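Local coordinates for protein alpha-rhamnosidase (Dictyoglomus thermophilum, PDB 6I60) that probably hydrolyses terminal non-reducing alpha-L-rhamnose residues in alpha-L-rhamnosides, at residues H59-K62 and N63-Q66; Y366-G369 and Q370-G374; I418-E422 and G423-Y427; F634-D637 and V638-S642; Q876-E879 and N880-S883. One frame throughout, in Å; residues are numbered along the deposited sequence.

Each of the five contacts is made by one unbroken stretch of chain, so local packing can be followed through five parts of a multidomain enzyme. Nearest the N terminus, contact 1 turns the loop between strands 52-56 and 68-74 of the immunoglobulin domain. Contacts 2 and 3 share the concanavalin-like domain: one rounds the corner from strand 363-368 to strand 371-373, the other closes the loop entering strand 425-427, their centres about 24 Å apart. Contact 4 is one segment of helix 626-648, and contact 5 closes the hairpin of strands 869-877 and 882-888. They follow in series, none nesting or crossing, and no two touch; contacts 1 and 5 approach to about 15 Å between nearest atoms.

Contact 1: residues H59-K62 and N63-Q66; sequences HLEK and NEKQ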
loop_
_atom_site.group_PDB
_atom_site.type_symbol
_atom_site.label_atom_id
_atom_site.label_comp_id
_atom_site.label_asym_id
_atom_site.label_seq_id
_atom_site.Cartn_x
_atom_site.Cartn_y
_atom_site.Cartn_z
ATOM N N HIS A 59 1.577 21.243 -21.838
ATOM C CA HIS A 59 1.386 22.087 -23.006
ATOM C C HIS A 59 1.479 23.552 -22.605
ATOM O O HIS A 59 1.279 23.914 -21.443
ATOM C CB HIS A 59 0.036 21.811 -23.682
ATOM C CG HIS A 59 0.006 22.159 -25.138
ATOM N ND1 HIS A 59 -0.314 23.420 -25.594
ATOM C CD2 HIS A 59 0.253 21.411 -26.239
ATOM C CE1 HIS A 59 -0.262 23.434 -26.915
ATOM N NE2 HIS A 59 0.080 22.227 -27.331
ATOM N N LEU A 60 1.788 24.395 -23.593
ATOM C CA LEU A 60 1.851 25.832 -23.343
ATOM C C LEU A 60 0.459 26.426 -23.173
ATOM O O LEU A 60 0.259 27.328 -22.352
ATOM C CB LEU A 60 2.587 26.534 -24.484
ATOM C CG LEU A 60 4.079 26.248 -24.642
ATOM C CD1 LEU A 60 4.579 26.772 -25.981
ATOM C CD2 LEU A 60 4.865 26.856 -23.490
ATOM N N GLU A 61 -0.512 25.938 -23.941
ATOM C CA GLU A 61 -1.853 26.497 -23.944
ATOM C C GLU A 61 -2.752 25.776 -22.944
ATOM O O GLU A 61 -2.435 24.696 -22.440
ATOM C CB GLU A 61 -2.462 26.418 -25.343
ATOM C CG GLU A 61 -1.493 26.728 -26.469
ATOM C CD GLU A 61 -2.053 26.362 -27.827
ATOM O OE1 GLU A 61 -3.253 26.020 -27.900
ATOM O OE2 GLU A 61 -1.296 26.415 -28.820
ATOM N N LYS A 62 -3.893 26.397 -22.662
ATOM C CA LYS A 62 -4.922 25.808 -21.822
ATOM C C LYS A 62 -5.904 25.008 -22.675
ATOM O O LYS A 62 -5.891 25.069 -23.906
ATOM C CB LYS A 62 -5.657 26.894 -21.036
ATOM C CG LYS A 62 -4.824 27.557 -19.953
ATOM C CD LYS A 62 -5.678 28.481 -19.094
ATOM C CE LYS A 62 -4.861 29.121 -17.981
ATOM N NZ LYS A 62 -5.541 30.325 -17.430
ATOM N N ASN A 63 -6.765 24.245 -21.996
ATOM C CA ASN A 63 -7.805 23.443 -22.646
ATOM C C ASN A 63 -7.216 22.489 -23.683
ATOM O O ASN A 63 -7.759 22.315 -24.775
ATOM C CB ASN A 63 -8.876 24.332 -23.283
ATOM C CG ASN A 63 -9.479 25.306 -22.300
ATOM O OD1 ASN A 63 -10.133 24.906 -21.337
ATOM N ND2 ASN A 63 -9.262 26.595 -22.534
ATOM N N GLU A 64 -6.096 21.866 -23.341
ATOM C CA GLU A 64 -5.431 20.932 -24.232
ATOM C C GLU A 64 -5.673 19.503 -23.766
ATOM O O GLU A 64 -5.826 19.238 -22.570
ATOM C CB GLU A 64 -3.929 21.219 -24.310
ATOM C CG GLU A 64 -3.557 22.291 -25.321
ATOM C CD GLU A 64 -3.833 21.868 -26.751
ATOM O OE1 GLU A 64 -4.033 20.657 -26.989
ATOM O OE2 GLU A 64 -3.842 22.745 -27.641
ATOM N N LYS A 65 -5.719 18.585 -24.729
ATOM C CA LYS A 65 -6.000 17.184 -24.454
ATOM C C LYS A 65 -5.394 16.337 -25.564
ATOM O O LYS A 65 -5.422 16.729 -26.734
ATOM C CB LYS A 65 -7.513 16.942 -24.329
ATOM C CG LYS A 65 -8.041 15.735 -25.085
ATOM C CD LYS A 65 -9.482 15.431 -24.693
ATOM C CE LYS A 65 -10.232 14.741 -25.821
ATOM N NZ LYS A 65 -11.623 14.378 -25.425
ATOM N N GLN A 66 -4.832 15.190 -25.190
ATOM C CA GLN A 66 -4.193 14.315 -26.166
ATOM C C GLN A 66 -5.232 13.698 -27.094
ATOM O O GLN A 66 -6.261 13.186 -26.641
ATOM C CB GLN A 66 -3.406 13.212 -25.459
ATOM C CG GLN A 66 -2.899 12.117 -26.392
ATOM C CD GLN A 66 -2.259 10.960 -25.646
ATOM O OE1 GLN A 66 -1.227 11.121 -24.998
ATOM N NE2 GLN A 66 -2.870 9.786 -25.737
#
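Asn63, with a positive phi of 56°, follows Lys62 in the loop that joins strands 52-56 and 68-74 of the N-terminal immunoglobulin domain. Its amide folds back beside the base of the lysine, ND2 of Asn63 lying 3.9 Å from CB of Lys62, and both side chains also rest on Tyr937 of strand 935-941. Glu64 comes next and makes the main contact. Its CG sits over one face of the His59 ring, 3.6 Å from the ring centroid, in a CH-pi contact displaced from the centre toward the rim. A bend at chi2 (-66°) then carries the carboxylate across the imidazole, the two planes stacked at 25° to each other. At the far side OE2 of Glu64 and OE1 of Glu61 are near each other; each glutamate has a partner for its other oxygen, the backbone N of Ser122 for Glu64 and the hydroxyl of Ser27 for Glu61. Lys65 gives its backbone N weakly to OE1 of Glu64, and the side-chain amide of the buried Gln66 bonds to Trp55, Ser95 and Glu97. Back at the stacked ring, NE2 of His59 bonds weakly to Asp121. At its edge the histidine is held too: the backbone N of Glu61 donates to ND1 of His59 over 3.0 Å, close to the ring plane.

Contact 2: residues Y366-G369 and Q370-G374; sequences YDFG and QNYTG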
loop_
_atom_site.group_PDB
_atom_site.type_symbol
_atom_site.label_atom_id
_atom_site.label_comp_id
_atom_site.label_asym_id
_atom_site.label_seq_id
_atom_site.Cartn_x
_atom_site.Cartn_y
_atom_site.Cartn_z
ATOM N N TYR A 366 13.915 5.004 25.874
ATOM C CA TYR A 366 13.901 6.065 24.880
ATOM C C TYR A 366 12.485 6.283 24.365
ATOM O O TYR A 366 11.694 5.344 24.258
ATOM C CB TYR A 366 14.825 5.733 23.706
ATOM C CG TYR A 366 16.293 5.897 24.016
ATOM C CD1 TYR A 366 16.995 4.905 24.689
ATOM C CD2 TYR A 366 16.978 7.041 23.637
ATOM C CE1 TYR A 366 18.339 5.051 24.973
ATOM C CE2 TYR A 366 18.320 7.196 23.916
ATOM C CZ TYR A 366 18.996 6.197 24.584
ATOM O OH TYR A 366 20.333 6.346 24.864
ATOM N N ASP A 367 12.173 7.535 24.046
ATOM C CA ASP A 367 10.897 7.904 23.445
ATOM C C ASP A 367 11.178 8.606 22.126
ATOM O O ASP A 367 11.912 9.600 22.091
ATOM C CB ASP A 367 10.083 8.802 24.378
ATOM C CG ASP A 367 8.747 9.206 23.779
ATOM O OD1 ASP A 367 8.345 8.607 22.759
ATOM O OD2 ASP A 367 8.098 10.121 24.329
ATOM N N PHE A 368 10.603 8.088 21.046
ATOM C CA PHE A 368 10.791 8.674 19.727
ATOM C C PHE A 368 9.721 9.696 19.370
ATOM O O PHE A 368 9.826 10.336 18.319
ATOM C CB PHE A 368 10.825 7.574 18.663
ATOM C CG PHE A 368 12.156 6.895 18.539
ATOM C CD1 PHE A 368 13.204 7.514 17.880
ATOM C CD2 PHE A 368 12.362 5.639 19.085
ATOM C CE1 PHE A 368 14.432 6.891 17.763
ATOM C CE2 PHE A 368 13.588 5.012 18.970
ATOM C CZ PHE A 368 14.624 5.639 18.309
ATOM N N GLY A 369 8.702 9.864 20.213
ATOM C CA GLY A 369 7.642 10.816 19.959
ATOM C C GLY A 369 6.650 10.418 18.889
ATOM O O GLY A 369 5.758 11.213 18.570
ATOM N N GLN A 370 6.767 9.217 18.328
ATOM C CA GLN A 370 5.882 8.788 17.256
ATOM C C GLN A 370 5.887 7.268 17.201
ATOM O O GLN A 370 6.945 6.642 17.304
ATOM C CB GLN A 370 6.317 9.379 15.908
ATOM C CG GLN A 370 5.649 8.749 14.694
ATOM C CD GLN A 370 4.230 9.237 14.498
ATOM O OE1 GLN A 370 3.958 10.436 14.568
ATOM N NE2 GLN A 370 3.312 8.307 14.255
ATOM N N ASN A 371 4.699 6.687 17.054
ATOM C CA ASN A 371 4.554 5.248 16.870
ATOM C C ASN A 371 4.845 4.914 15.410
ATOM O O ASN A 371 4.040 5.218 14.522
ATOM C CB ASN A 371 3.151 4.805 17.273
ATOM C CG ASN A 371 3.037 3.306 17.452
ATOM O OD1 ASN A 371 3.883 2.543 16.985
ATOM N ND2 ASN A 371 1.980 2.873 18.126
ATOM N N TYR A 372 5.995 4.292 15.156
ATOM C CA TYR A 372 6.390 3.953 13.794
ATOM C C TYR A 372 6.765 2.481 13.695
ATOM O O TYR A 372 6.519 1.708 14.627
ATOM C CB TYR A 372 7.551 4.838 13.329
ATOM C CG TYR A 372 8.856 4.607 14.062
ATOM C CD1 TYR A 372 8.998 4.960 15.400
ATOM C CD2 TYR A 372 9.949 4.050 13.413
ATOM C CE1 TYR A 372 10.189 4.754 16.072
ATOM C CE2 TYR A 372 11.147 3.842 14.076
ATOM C CZ TYR A 372 11.260 4.195 15.405
ATOM O OH TYR A 372 12.449 3.992 16.070
ATOM N N THR A 373 7.359 2.080 12.571
ATOM C CA THR A 373 7.696 0.686 12.327
ATOM C C THR A 373 9.136 0.567 11.854
ATOM O O THR A 373 9.677 1.470 11.209
ATOM C CB THR A 373 6.771 0.052 11.286
ATOM O OG1 THR A 373 6.665 0.914 10.146
ATOM C CG2 THR A 373 5.401 -0.161 11.874
ATOM N N GLY A 374 9.744 -0.572 12.172
ATOM C CA GLY A 374 11.120 -0.827 11.806
ATOM C C GLY A 374 11.951 -1.330 12.966
ATOM O O GLY A 374 11.496 -2.166 13.753
#
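Phe368 and Tyr372, four residues apart around a corner in the concanavalin-like domain, meet as a T-shaped (edge-to-face) pair. The tyrosine supplies the edge and the phenylalanine the face, with ring centroids 5.3 Å apart and planes at 76°. The phenol oxygen does most of the touching: OH of Tyr372 stands over one face of the Phe368 ring, offset toward its rim, and is 3.3 Å from CE2 of Phe368. Behind it CE1 of Tyr372 packs 3.8 Å from CG of Phe368. With chi1 at 67°, CG of Tyr372 lies between its own backbone N and carbonyl carbon, and this swings the ring back over the preceding turn to reach the phenylalanine. The pair is buried: Ile453 and Val439 touch Phe368, while Val457, Phe436 and Trp484 touch Tyr372.

The corner itself is the looser side. Gly369, partly exposed and at positive phi, contributes no side chain. The polar bonds here do not join Phe368 to Tyr372; some are local to one arm and others reach Arg437 and Thr801. Asp367 OD1 accepts from the backbone N of Gly369 at 2.9 Å, forming an Asx turn, and the same oxygen takes a salt bridge from Arg437. On the far arm NE2 of Gln370 gives a nearly straight bond (168°) to its neighbour's carbonyl, Asn371 O, from above the carbonyl plane, as well as one to the carbonyl of Thr801. Across the corner, then, the side chains adhere through aromatic packing, whereas the polar groups fix the bend and link it to surrounding parts of the chain.

Contact 3: residues I418-E422 and G423-Y427; sequences ITKGE and GYEEY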
loop_
_atom_site.group_PDB
_atom_site.type_symbol
_atom_site.label_atom_id
_atom_site.label_comp_id
_atom_site.label_asym_id
_atom_site.label_seq_id
_atom_site.Cartn_x
_atom_site.Cartn_y
_atom_site.Cartn_z
ATOM N N ILE A 418 25.373 -9.297 21.275
ATOM C CA ILE A 418 26.504 -9.621 22.136
ATOM C C ILE A 418 27.744 -8.964 21.548
ATOM O O ILE A 418 28.119 -9.241 20.401
ATOM C CB ILE A 418 26.690 -11.139 22.277
ATOM C CG1 ILE A 418 25.437 -11.771 22.886
ATOM C CG2 ILE A 418 27.904 -11.450 23.135
ATOM C CD1 ILE A 418 24.847 -12.878 22.045
ATOM N N THR A 419 28.383 -8.101 22.332
ATOM C CA THR A 419 29.461 -7.268 21.826
ATOM C C THR A 419 30.712 -8.094 21.530
ATOM O O THR A 419 30.891 -9.212 22.023
ATOM C CB THR A 419 29.797 -6.164 22.828
ATOM O OG1 THR A 419 30.468 -6.731 23.960
ATOM C CG2 THR A 419 28.527 -5.463 23.297
ATOM N N LYS A 420 31.588 -7.518 20.703
ATOM C CA LYS A 420 32.879 -8.116 20.388
ATOM C C LYS A 420 34.038 -7.474 21.137
ATOM O O LYS A 420 35.086 -8.112 21.284
ATOM C CB LYS A 420 33.155 -8.030 18.882
ATOM C CG LYS A 420 31.915 -8.135 18.016
ATOM C CD LYS A 420 32.019 -7.234 16.796
ATOM C CE LYS A 420 31.054 -7.669 15.706
ATOM N NZ LYS A 420 31.544 -7.276 14.358
ATOM N N GLY A 421 33.879 -6.235 21.600
ATOM C CA GLY A 421 34.911 -5.559 22.364
ATOM C C GLY A 421 35.958 -4.861 21.521
ATOM O O GLY A 421 37.147 -4.877 21.858
ATOM N N GLU A 422 35.534 -4.236 20.423
ATOM C CA GLU A 422 36.441 -3.564 19.504
ATOM C C GLU A 422 36.484 -2.057 19.726
ATOM O O GLU A 422 36.927 -1.318 18.838
ATOM C CB GLU A 422 36.050 -3.873 18.059
ATOM C CG GLU A 422 35.571 -5.301 17.841
ATOM C CD GLU A 422 35.990 -5.855 16.493
ATOM O OE1 GLU A 422 36.686 -6.893 16.465
ATOM O OE2 GLU A 422 35.623 -5.253 15.462
ATOM N N GLY A 423 36.030 -1.585 20.887
ATOM C CA GLY A 423 36.007 -0.179 21.217
ATOM C C GLY A 423 34.828 0.590 20.651
ATOM O O GLY A 423 34.384 1.565 21.266
ATOM N N TYR A 424 34.316 0.186 19.491
ATOM C CA TYR A 424 33.146 0.834 18.902
ATOM C C TYR A 424 32.459 -0.161 17.984
ATOM O O TYR A 424 33.093 -0.698 17.069
ATOM C CB TYR A 424 33.539 2.097 18.131
ATOM C CG TYR A 424 32.376 2.757 17.424
ATOM C CD1 TYR A 424 31.476 3.553 18.122
ATOM C CD2 TYR A 424 32.170 2.575 16.061
ATOM C CE1 TYR A 424 30.408 4.153 17.482
ATOM C CE2 TYR A 424 31.104 3.172 15.414
ATOM C CZ TYR A 424 30.229 3.960 16.132
ATOM O OH TYR A 424 29.166 4.560 15.496
ATOM N N GLU A 425 31.171 -0.408 18.223
ATOM C CA GLU A 425 30.395 -1.329 17.407
ATOM C C GLU A 425 29.014 -0.743 17.147
ATOM O O GLU A 425 28.505 0.061 17.932
ATOM C CB GLU A 425 30.258 -2.708 18.075
ATOM C CG GLU A 425 31.575 -3.431 18.318
ATOM C CD GLU A 425 31.542 -4.301 19.562
ATOM O OE1 GLU A 425 30.721 -5.241 19.610
ATOM O OE2 GLU A 425 32.337 -4.043 20.492
ATOM N N GLU A 426 28.417 -1.156 16.031
ATOM C CA GLU A 426 27.060 -0.775 15.670
ATOM C C GLU A 426 26.270 -2.023 15.307
ATOM O O GLU A 426 26.823 -2.994 14.783
ATOM C CB GLU A 426 27.038 0.212 14.496
ATOM C CG GLU A 426 27.737 1.531 14.772
ATOM C CD GLU A 426 27.683 2.470 13.586
ATOM O OE1 GLU A 426 28.358 3.521 13.619
ATOM O OE2 GLU A 426 26.963 2.154 12.616
ATOM N N TYR A 427 24.970 -1.994 15.590
ATOM C CA TYR A 427 24.119 -3.138 15.292
ATOM C C TYR A 427 22.722 -2.672 14.913
ATOM O O TYR A 427 22.145 -1.813 15.587
ATOM C CB TYR A 427 24.038 -4.097 16.485
ATOM C CG TYR A 427 22.861 -5.043 16.397
ATOM C CD1 TYR A 427 22.813 -6.032 15.424
ATOM C CD2 TYR A 427 21.791 -4.936 17.274
ATOM C CE1 TYR A 427 21.740 -6.892 15.332
ATOM C CE2 TYR A 427 20.713 -5.794 17.190
ATOM C CZ TYR A 427 20.693 -6.772 16.217
ATOM O OH TYR A 427 19.622 -7.631 16.126
#
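Glu425 turns its carboxylate onto three successive backbone N-H groups, those of Lys420, Gly421 and Glu422, and so closes the loop leading into strand 425-427. Its CG lies beside its backbone N (chi1 -61°), and the chain bends at chi2 toward the loop. OE1 of Glu425 takes the shortest and straightest bond, 2.7 Å from the N of Lys420 at 172°, and it is also bonded to the hydroxyl of Tyr417. OE2 of Glu425 is shared, lying 2.9 Å from the N of Gly421 and 3.2 Å from the N of Glu422. All three N-H groups come from out of the carboxylate plane, the two on OE2 from the same face. Three peptide dipoles converging on one buried carboxylate would probably favour its charged form. With an alanine here, those N-H groups would lose this acceptor, and the turn would probably be freer to shift.

Around this polar grip the packing is light. CG of Lys420 lies 3.5 Å from OE1 of Glu425, but the lysine ammonium runs on to a salt bridge with Glu310. CB of Thr419, one residue before, also approaches OE1 of Glu425. On one side the loop follows strand 414-418, whose last residue, Ile418, bonds through its backbone to Tyr305 of strand 302-306; on the other, Glu425 pairs with Val380, placing strand 425-427 beside strand 375-380 in a four-stranded antiparallel sheet.

Contact 4: residues F634-D637 and V638-S642; sequences FYHD and VITLS
Phe634, Tyr635, His636 and Asp637 each offer a backbone carbonyl to the residue four further on. Of these bonds the one from the N of Ile639 to O of Tyr635 is the shortest, 2.9 Å, and the one from the N of Thr640 to O of His636 the straightest, at 172°. The hydroxyl of Thr640 adds a weak second bond to that same carbonyl. Such i to i+4 pairing is the signature of the alpha-helix, here helix 626-648 of the six-hairpin glycosidase domain, which in this family is an (alpha/alpha)6 barrel.

Two CH-pi contacts follow the same spacing. CG1 of Ile639 sits over one face of the Tyr635 ring, 3.6 Å from its centroid; with the tyrosine CG anti to its N (chi1 175°), the ring is carried alongside the next turn. CG2 of Thr640 lies more distantly over the face of His636. Replacing Tyr635 by a serine would take the ring from Ile639 and would probably open a gap facing Leu730 and Leu732.

Phe634 and Val638 make a further apolar pair, side by side, CE1 of Phe634 being 3.8 Å from CG2 of Val638. Leu596 of helix 586-599 and Ile664 of helix 651-672 also pack on this phenylalanine.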
loop_
_atom_site.group_PDB
_atom_site.type_symbol
_atom_site.label_atom_id
_atom_site.label_comp_id
_atom_site.label_asym_id
_atom_site.label_seq_id
_atom_site.Cartn_x
_atom_site.Cartn_y
_atom_site.Cartn_z
ATOM N N PHE A 634 -23.025 -7.880 -0.882
ATOM C CA PHE A 634 -23.470 -8.724 -1.986
ATOM C C PHE A 634 -24.020 -7.872 -3.122
ATOM O O PHE A 634 -23.688 -8.090 -4.293
ATOM C CB PHE A 634 -24.522 -9.720 -1.497
ATOM C CG PHE A 634 -24.959 -10.703 -2.544
ATOM C CD1 PHE A 634 -24.055 -11.197 -3.470
ATOM C CD2 PHE A 634 -26.274 -11.134 -2.603
ATOM C CE1 PHE A 634 -24.454 -12.103 -4.435
ATOM C CE2 PHE A 634 -26.681 -12.041 -3.565
ATOM C CZ PHE A 634 -25.769 -12.525 -4.483
ATOM N N TYR A 635 -24.861 -6.891 -2.792
ATOM C CA TYR A 635 -25.319 -5.940 -3.797
ATOM C C TYR A 635 -24.157 -5.111 -4.328
ATOM O O TYR A 635 -24.095 -4.807 -5.525
ATOM C CB TYR A 635 -26.406 -5.042 -3.203
ATOM C CG TYR A 635 -26.882 -3.932 -4.115
ATOM C CD1 TYR A 635 -27.924 -4.140 -5.005
ATOM C CD2 TYR A 635 -26.298 -2.674 -4.073
ATOM C CE1 TYR A 635 -28.364 -3.127 -5.836
ATOM C CE2 TYR A 635 -26.730 -1.657 -4.903
ATOM C CZ TYR A 635 -27.767 -1.890 -5.779
ATOM O OH TYR A 635 -28.206 -0.885 -6.609
ATOM N N HIS A 636 -23.220 -4.745 -3.449
ATOM C CA HIS A 636 -22.064 -3.963 -3.873
ATOM C C HIS A 636 -21.212 -4.732 -4.875
ATOM O O HIS A 636 -20.788 -4.178 -5.897
ATOM C CB HIS A 636 -21.234 -3.561 -2.652
ATOM C CG HIS A 636 -20.058 -2.689 -2.971
ATOM N ND1 HIS A 636 -18.881 -3.187 -3.488
ATOM C CD2 HIS A 636 -19.874 -1.355 -2.835
ATOM C CE1 HIS A 636 -18.026 -2.196 -3.664
ATOM N NE2 HIS A 636 -18.603 -1.074 -3.274
ATOM N N ASP A 637 -20.959 -6.016 -4.605
ATOM C CA ASP A 637 -20.101 -6.800 -5.486
ATOM C C ASP A 637 -20.753 -7.048 -6.840
ATOM O O ASP A 637 -20.057 -7.102 -7.860
ATOM C CB ASP A 637 -19.730 -8.125 -4.818
ATOM C CG ASP A 637 -18.720 -7.951 -3.695
ATOM O OD1 ASP A 637 -18.383 -8.951 -3.025
ATOM O OD2 ASP A 637 -18.266 -6.808 -3.480
ATOM N N VAL A 638 -22.075 -7.190 -6.871
ATOM C CA VAL A 638 -22.767 -7.466 -8.124
ATOM C C VAL A 638 -22.925 -6.194 -8.952
ATOM O O VAL A 638 -22.829 -6.226 -10.184
ATOM C CB VAL A 638 -24.123 -8.138 -7.832
ATOM C CG1 VAL A 638 -24.933 -8.301 -9.103
ATOM C CG2 VAL A 638 -23.908 -9.487 -7.163
ATOM N N ILE A 639 -23.153 -5.053 -8.295
ATOM C CA ILE A 639 -23.360 -3.806 -9.026
ATOM C C ILE A 639 -22.076 -3.372 -9.723
ATOM O O ILE A 639 -22.083 -3.025 -10.910
ATOM C CB ILE A 639 -23.890 -2.711 -8.082
ATOM C CG1 ILE A 639 -25.415 -2.744 -8.042
ATOM C CG2 ILE A 639 -23.427 -1.332 -8.535
ATOM C CD1 ILE A 639 -26.057 -2.344 -9.352
ATOM N N THR A 640 -20.954 -3.387 -8.998
ATOM C CA THR A 640 -19.695 -2.957 -9.598
ATOM C C THR A 640 -19.186 -3.966 -10.621
ATOM O O THR A 640 -18.475 -3.587 -11.559
ATOM C CB THR A 640 -18.640 -2.717 -8.516
ATOM O OG1 THR A 640 -18.223 -3.971 -7.968
ATOM C CG2 THR A 640 -19.200 -1.837 -7.403
ATOM N N LEU A 641 -19.533 -5.247 -10.462
ATOM C CA LEU A 641 -19.181 -6.230 -11.481
ATOM C C LEU A 641 -19.960 -5.987 -12.765
ATOM O O LEU A 641 -19.404 -6.088 -13.864
ATOM C CB LEU A 641 -19.430 -7.646 -10.969
ATOM C CG LEU A 641 -19.087 -8.765 -11.956
ATOM C CD1 LEU A 641 -17.628 -8.687 -12.372
ATOM C CD2 LEU A 641 -19.397 -10.127 -11.361
ATOM N N SER A 642 -21.252 -5.668 -12.648
ATOM C CA SER A 642 -22.026 -5.298 -13.826
ATOM C C SER A 642 -21.511 -4.003 -14.441
ATOM O O SER A 642 -21.640 -3.797 -15.653
ATOM C CB SER A 642 -23.506 -5.170 -13.467
ATOM O OG SER A 642 -23.826 -3.846 -13.080
#

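Contact 5: residues Q876-E879 and N880-S883; sequences QKTE and NIFS
Gln876 and Ser883 form the hydrogen-bonded antiparallel pair from which this beta-hairpin runs to its turn, in the C-terminal domain. Both of their backbone bonds are made: N of Ser883 donates to O of Gln876 at 2.8 Å, and N of Gln876 returns a longer bond of 3.2 Å to O of Ser883. The next pair, Lys877 with Phe882, is non-hydrogen-bonded; their backbones turn outward, to Lys858 and Met941 in turn. Between them CB of Lys877 meets the Phe882 ring at its edge, 3.9 Å from CD1 of Phe882.

Closer to the turn, O of Ile881 accepts the backbone N of Thr878 at 3.1 Å and lies 2.8 Å from OG1 of Thr878. That hydroxyl, set between its own N and carbonyl carbon (chi1 64°), also lies 2.9 Å from OD1 of Asn880, and its one proton has both acceptors within reach. Glu879 and Asn880 make the bend itself. Thr878 thus ties the turn through its backbone N, and its hydroxyl has acceptors on both sides of the bend's last peptide, O of Ile881 and OD1 of Asn880.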
loop_
_atom_site.group_PDB
_atom_site.type_symbol
_atom_site.label_atom_id
_atom_site.label_comp_id
_atom_site.label_asym_id
_atom_site.label_seq_id
_atom_site.Cartn_x
_atom_site.Cartn_y
_atom_site.Cartn_z
ATOM N N GLN A 876 -10.239 29.767 0.172
ATOM C CA GLN A 876 -10.221 30.597 1.368
ATOM C C GLN A 876 -11.606 31.188 1.572
ATOM O O GLN A 876 -12.275 31.567 0.605
ATOM C CB GLN A 876 -9.192 31.726 1.258
ATOM C CG GLN A 876 -7.807 31.372 1.763
ATOM C CD GLN A 876 -6.767 32.395 1.349
ATOM O OE1 GLN A 876 -5.785 32.066 0.678
ATOM N NE2 GLN A 876 -6.977 33.647 1.745
ATOM N N LYS A 877 -12.034 31.271 2.829
ATOM C CA LYS A 877 -13.360 31.770 3.177
ATOM C C LYS A 877 -13.213 32.924 4.159
ATOM O O LYS A 877 -12.768 32.729 5.295
ATOM C CB LYS A 877 -14.230 30.660 3.767
ATOM C CG LYS A 877 -15.686 31.057 3.978
ATOM C CD LYS A 877 -16.400 30.072 4.892
ATOM C CE LYS A 877 -17.797 30.554 5.253
ATOM N NZ LYS A 877 -17.767 31.692 6.216
ATOM N N THR A 878 -13.578 34.122 3.717
ATOM C CA THR A 878 -13.695 35.292 4.570
ATOM C C THR A 878 -15.157 35.728 4.620
ATOM O O THR A 878 -16.045 35.072 4.066
ATOM C CB THR A 878 -12.793 36.424 4.072
ATOM O OG1 THR A 878 -13.231 36.858 2.780
ATOM C CG2 THR A 878 -11.349 35.952 3.979
ATOM N N GLU A 879 -15.407 36.851 5.294
ATOM C CA GLU A 879 -16.774 37.343 5.417
ATOM C C GLU A 879 -17.326 37.864 4.098
ATOM O O GLU A 879 -18.549 37.898 3.923
ATOM C CB GLU A 879 -16.846 38.441 6.480
ATOM C CG GLU A 879 -17.297 37.950 7.846
ATOM C CD GLU A 879 -16.133 37.604 8.754
ATOM O OE1 GLU A 879 -16.259 37.797 9.982
ATOM O OE2 GLU A 879 -15.094 37.138 8.239
ATOM N N ASN A 880 -16.461 38.259 3.166
ATOM C CA ASN A 880 -16.896 38.826 1.897
ATOM C C ASN A 880 -16.487 37.984 0.699
ATOM O O ASN A 880 -17.321 37.714 -0.171
ATOM C CB ASN A 880 -16.353 40.258 1.747
ATOM C CG ASN A 880 -14.924 40.396 2.240
ATOM O OD1 ASN A 880 -14.417 39.538 2.964
ATOM N ND2 ASN A 880 -14.266 41.485 1.850
ATOM N N ILE A 881 -15.232 37.549 0.627
ATOM C CA ILE A 881 -14.696 36.876 -0.553
ATOM C C ILE A 881 -14.491 35.400 -0.245
ATOM O O ILE A 881 -13.929 35.049 0.800
ATOM C CB ILE A 881 -13.378 37.520 -1.016
ATOM C CG1 ILE A 881 -13.518 39.041 -1.081
ATOM C CG2 ILE A 881 -12.951 36.952 -2.362
ATOM C CD1 ILE A 881 -12.445 39.787 -0.332
ATOM N N PHE A 882 -14.939 34.539 -1.155
ATOM C CA PHE A 882 -14.614 33.115 -1.133
ATOM C C PHE A 882 -13.684 32.837 -2.308
ATOM O O PHE A 882 -14.120 32.843 -3.464
ATOM C CB PHE A 882 -15.870 32.249 -1.207
ATOM C CG PHE A 882 -15.589 30.773 -1.127
ATOM C CD1 PHE A 882 -15.158 30.199 0.059
ATOM C CD2 PHE A 882 -15.742 29.962 -2.241
ATOM C CE1 PHE A 882 -14.891 28.843 0.135
ATOM C CE2 PHE A 882 -15.478 28.605 -2.170
ATOM C CZ PHE A 882 -15.051 28.046 -0.981
ATOM N N SER A 883 -12.410 32.606 -2.015
ATOM C CA SER A 883 -11.412 32.375 -3.047
ATOM C C SER A 883 -11.351 30.895 -3.415
ATOM O O SER A 883 -11.736 30.018 -2.639
ATOM C CB SER A 883 -10.034 32.855 -2.585
ATOM O OG SER A 883 -10.023 34.254 -2.367
#